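Local coordinates for esterase (Uncultured bacterium, PDB 5EGN), which probably hydrolyses carboxylic esters and degrades N-acyl homoserine lactones, the signals of bacterial quorum sensing, at residues P21-H26 with I49-R54. The protein carries 2 engineered substitutions. Sequence-based numbering, arbitrary orientation.
Sequences PIVFLH and IVIDHR
The imidazoles of His26 and His53 lie in an offset stack, with centroids 3.8 Å apart and planes inclined at 24°, joining the loops that follow their strands. Approaching from opposite directions, the rings overlap near their rims, CD2 of His53 over one face of His26 and NE2 of His26 over one face of His53. His53 donates twice to His26, once from its backbone and once from its ring. The bond from His53 N to His26 NE2 (3.0 Å) is nearly straight. That from His53 NE2 to a lone pair of His26 O in the carbonyl plane (2.7 Å) is bent to 131°, the acceptor tilted from the His53 ring plane. His26 can reach across because its CG sits between backbone N and carbonyl carbon (chi1 71°); ND1 meanwhile is hydrogen-bonded to Thr30 OG1. With an alanine here, His53 N would probably lose its acceptor, and the His53 imidazole its stacking partner. Leu25 CB meets the His53 ring edge, 3.7 Å from CE1. Upstream, Phe24 bonds the neighbouring strand through both its N, to Ile49 O (2.8 Å), and its O, from Ile51 N (3.0 Å), while Val23 CG2 packs on Ile49 CD1. Strands 21-25 and 47-51 form the parallel pair of a beta-alpha-beta unit in the alpha/beta hydrolase fold.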
loop_
_atom_site.group_PDB
_atom_site.type_symbol
_atom_site.label_atom_id
_atom_site.label_comp_id
_atom_site.label_asym_id
_atom_site.label_seq_id
_atom_site.Cartn_x
_atom_site.Cartn_y
_atom_site.Cartn_z
ATOM N N PRO A 21 -0.691 -2.124 20.621
ATOM C CA PRO A 21 -0.117 -2.607 19.359
ATOM C C PRO A 21 -1.067 -3.474 18.537
ATOM O O PRO A 21 -1.749 -4.340 19.084
ATOM C CB PRO A 21 1.096 -3.433 19.817
ATOM C CG PRO A 21 1.344 -3.022 21.238
ATOM C CD PRO A 21 -0.002 -2.695 21.789
ATOM N N ILE A 22 -1.102 -3.233 17.230
ATOM C CA ILE A 22 -1.851 -4.079 16.305
ATOM C C ILE A 22 -0.925 -4.604 15.213
ATOM O O ILE A 22 -0.315 -3.823 14.484
ATOM C CB ILE A 22 -3.023 -3.326 15.644
ATOM C CG1 ILE A 22 -3.969 -2.752 16.700
ATOM C CG2 ILE A 22 -3.778 -4.248 14.694
ATOM C CD1 ILE A 22 -5.119 -1.962 16.115
ATOM N N VAL A 23 -0.822 -5.921 15.094
ATOM C CA VAL A 23 0.078 -6.507 14.109
ATOM C C VAL A 23 -0.667 -7.067 12.898
ATOM O O VAL A 23 -1.484 -7.980 13.024
ATOM C CB VAL A 23 0.936 -7.622 14.729
ATOM C CG1 VAL A 23 1.812 -8.261 13.671
ATOM C CG2 VAL A 23 1.790 -7.061 15.858
ATOM N N PHE A 24 -0.372 -6.511 11.724
ATOM C CA PHE A 24 -0.973 -6.956 10.475
ATOM C C PHE A 24 -0.061 -7.924 9.717
ATOM O O PHE A 24 1.111 -7.615 9.390
ATOM C CB PHE A 24 -1.327 -5.760 9.586
ATOM C CG PHE A 24 -2.348 -4.831 10.187
ATOM C CD1 PHE A 24 -1.947 -3.709 10.894
ATOM C CD2 PHE A 24 -3.706 -5.076 10.041
ATOM C CE1 PHE A 24 -2.880 -2.849 11.444
ATOM C CE2 PHE A 24 -4.642 -4.217 10.587
ATOM C CZ PHE A 24 -4.228 -3.104 11.290
ATOM N N LEU A 25 -0.636 -9.097 9.460
ATOM C CA LEU A 25 0.019 -10.214 8.800
ATOM C C LEU A 25 -0.668 -10.497 7.473
ATOM O O LEU A 25 -1.790 -11.004 7.447
ATOM C CB LEU A 25 -0.027 -11.454 9.692
ATOM C CG LEU A 25 0.517 -11.258 11.103
ATOM C CD1 LEU A 25 0.369 -12.518 11.945
ATOM C CD2 LEU A 25 1.967 -10.839 11.004
ATOM N N HIS A 26 0.012 -10.176 6.378
ATOM C CA HIS A 26 -0.567 -10.261 5.038
ATOM C C HIS A 26 -0.795 -11.703 4.574
ATOM O O HIS A 26 -0.155 -12.623 5.077
ATOM C CB HIS A 26 0.337 -9.533 4.040
ATOM C CG HIS A 26 1.624 -10.244 3.764
ATOM N ND1 HIS A 26 1.724 -11.285 2.865
ATOM C CD2 HIS A 26 2.866 -10.066 4.272
ATOM C CE1 HIS A 26 2.971 -11.717 2.831
ATOM N NE2 HIS A 26 3.685 -10.995 3.675
ATOM N N ILE A 49 1.838 -2.192 13.391
ATOM C CA ILE A 49 3.007 -2.927 12.937
ATOM C C ILE A 49 2.588 -3.821 11.785
ATOM O O ILE A 49 1.815 -4.743 11.984
ATOM C CB ILE A 49 3.602 -3.798 14.063
ATOM C CG1 ILE A 49 3.907 -2.950 15.300
ATOM C CG2 ILE A 49 4.830 -4.557 13.569
ATOM C CD1 ILE A 49 3.742 -3.708 16.602
ATOM N N VAL A 50 3.084 -3.553 10.585
ATOM C CA VAL A 50 2.698 -4.355 9.429
ATOM C C VAL A 50 3.915 -5.099 8.889
ATOM O O VAL A 50 4.967 -4.487 8.653
ATOM C CB VAL A 50 2.061 -3.478 8.332
ATOM C CG1 VAL A 50 2.866 -2.212 8.134
ATOM C CG2 VAL A 50 1.912 -4.248 7.029
ATOM N N ILE A 51 3.790 -6.415 8.709
ATOM C CA ILE A 51 4.981 -7.211 8.401
ATOM C C ILE A 51 4.965 -7.909 7.038
ATOM O O ILE A 51 3.941 -8.447 6.605
ATOM C CB ILE A 51 5.222 -8.282 9.497
ATOM C CG1 ILE A 51 5.489 -7.608 10.839
ATOM C CG2 ILE A 51 6.404 -9.175 9.151
ATOM C CD1 ILE A 51 5.665 -8.574 11.988
ATOM N N ASP A 52 6.114 -7.871 6.366
ATOM C CA ASP A 52 6.384 -8.713 5.209
ATOM C C ASP A 52 6.934 -10.061 5.666
ATOM O O ASP A 52 8.010 -10.125 6.263
ATOM C CB ASP A 52 7.379 -8.033 4.269
ATOM C CG ASP A 52 6.732 -6.990 3.385
ATOM O OD1 ASP A 52 5.619 -6.528 3.713
ATOM O OD2 ASP A 52 7.342 -6.634 2.355
ATOM N N HIS A 53 6.195 -11.132 5.397
ATOM C CA HIS A 53 6.663 -12.477 5.715
ATOM C C HIS A 53 7.937 -12.778 4.941
ATOM O O HIS A 53 8.213 -12.145 3.922
ATOM C CB HIS A 53 5.594 -13.520 5.382
ATOM C CG HIS A 53 4.260 -13.242 6.000
ATOM N ND1 HIS A 53 4.114 -12.568 7.192
ATOM C CD2 HIS A 53 3.007 -13.547 5.585
ATOM C CE1 HIS A 53 2.830 -12.470 7.487
ATOM N NE2 HIS A 53 2.137 -13.056 6.527
ATOM N N ARG A 54 8.715 -13.743 5.421
ATOM C CA ARG A 54 9.897 -14.173 4.688
ATOM C C ARG A 54 9.464 -14.785 3.362
ATOM O O ARG A 54 8.465 -15.501 3.296
ATOM C CB ARG A 54 10.724 -15.170 5.505
ATOM C CG ARG A 54 9.981 -16.429 5.919
ATOM C CD ARG A 54 10.932 -17.447 6.521
ATOM N NE ARG A 54 11.662 -16.899 7.661
ATOM C CZ ARG A 54 12.637 -17.535 8.303
ATOM N NH1 ARG A 54 13.005 -18.750 7.920
ATOM N NH2 ARG A 54 13.244 -16.956 9.330
HETATM O O HOH W 1 1.542 -7.759 6.902
#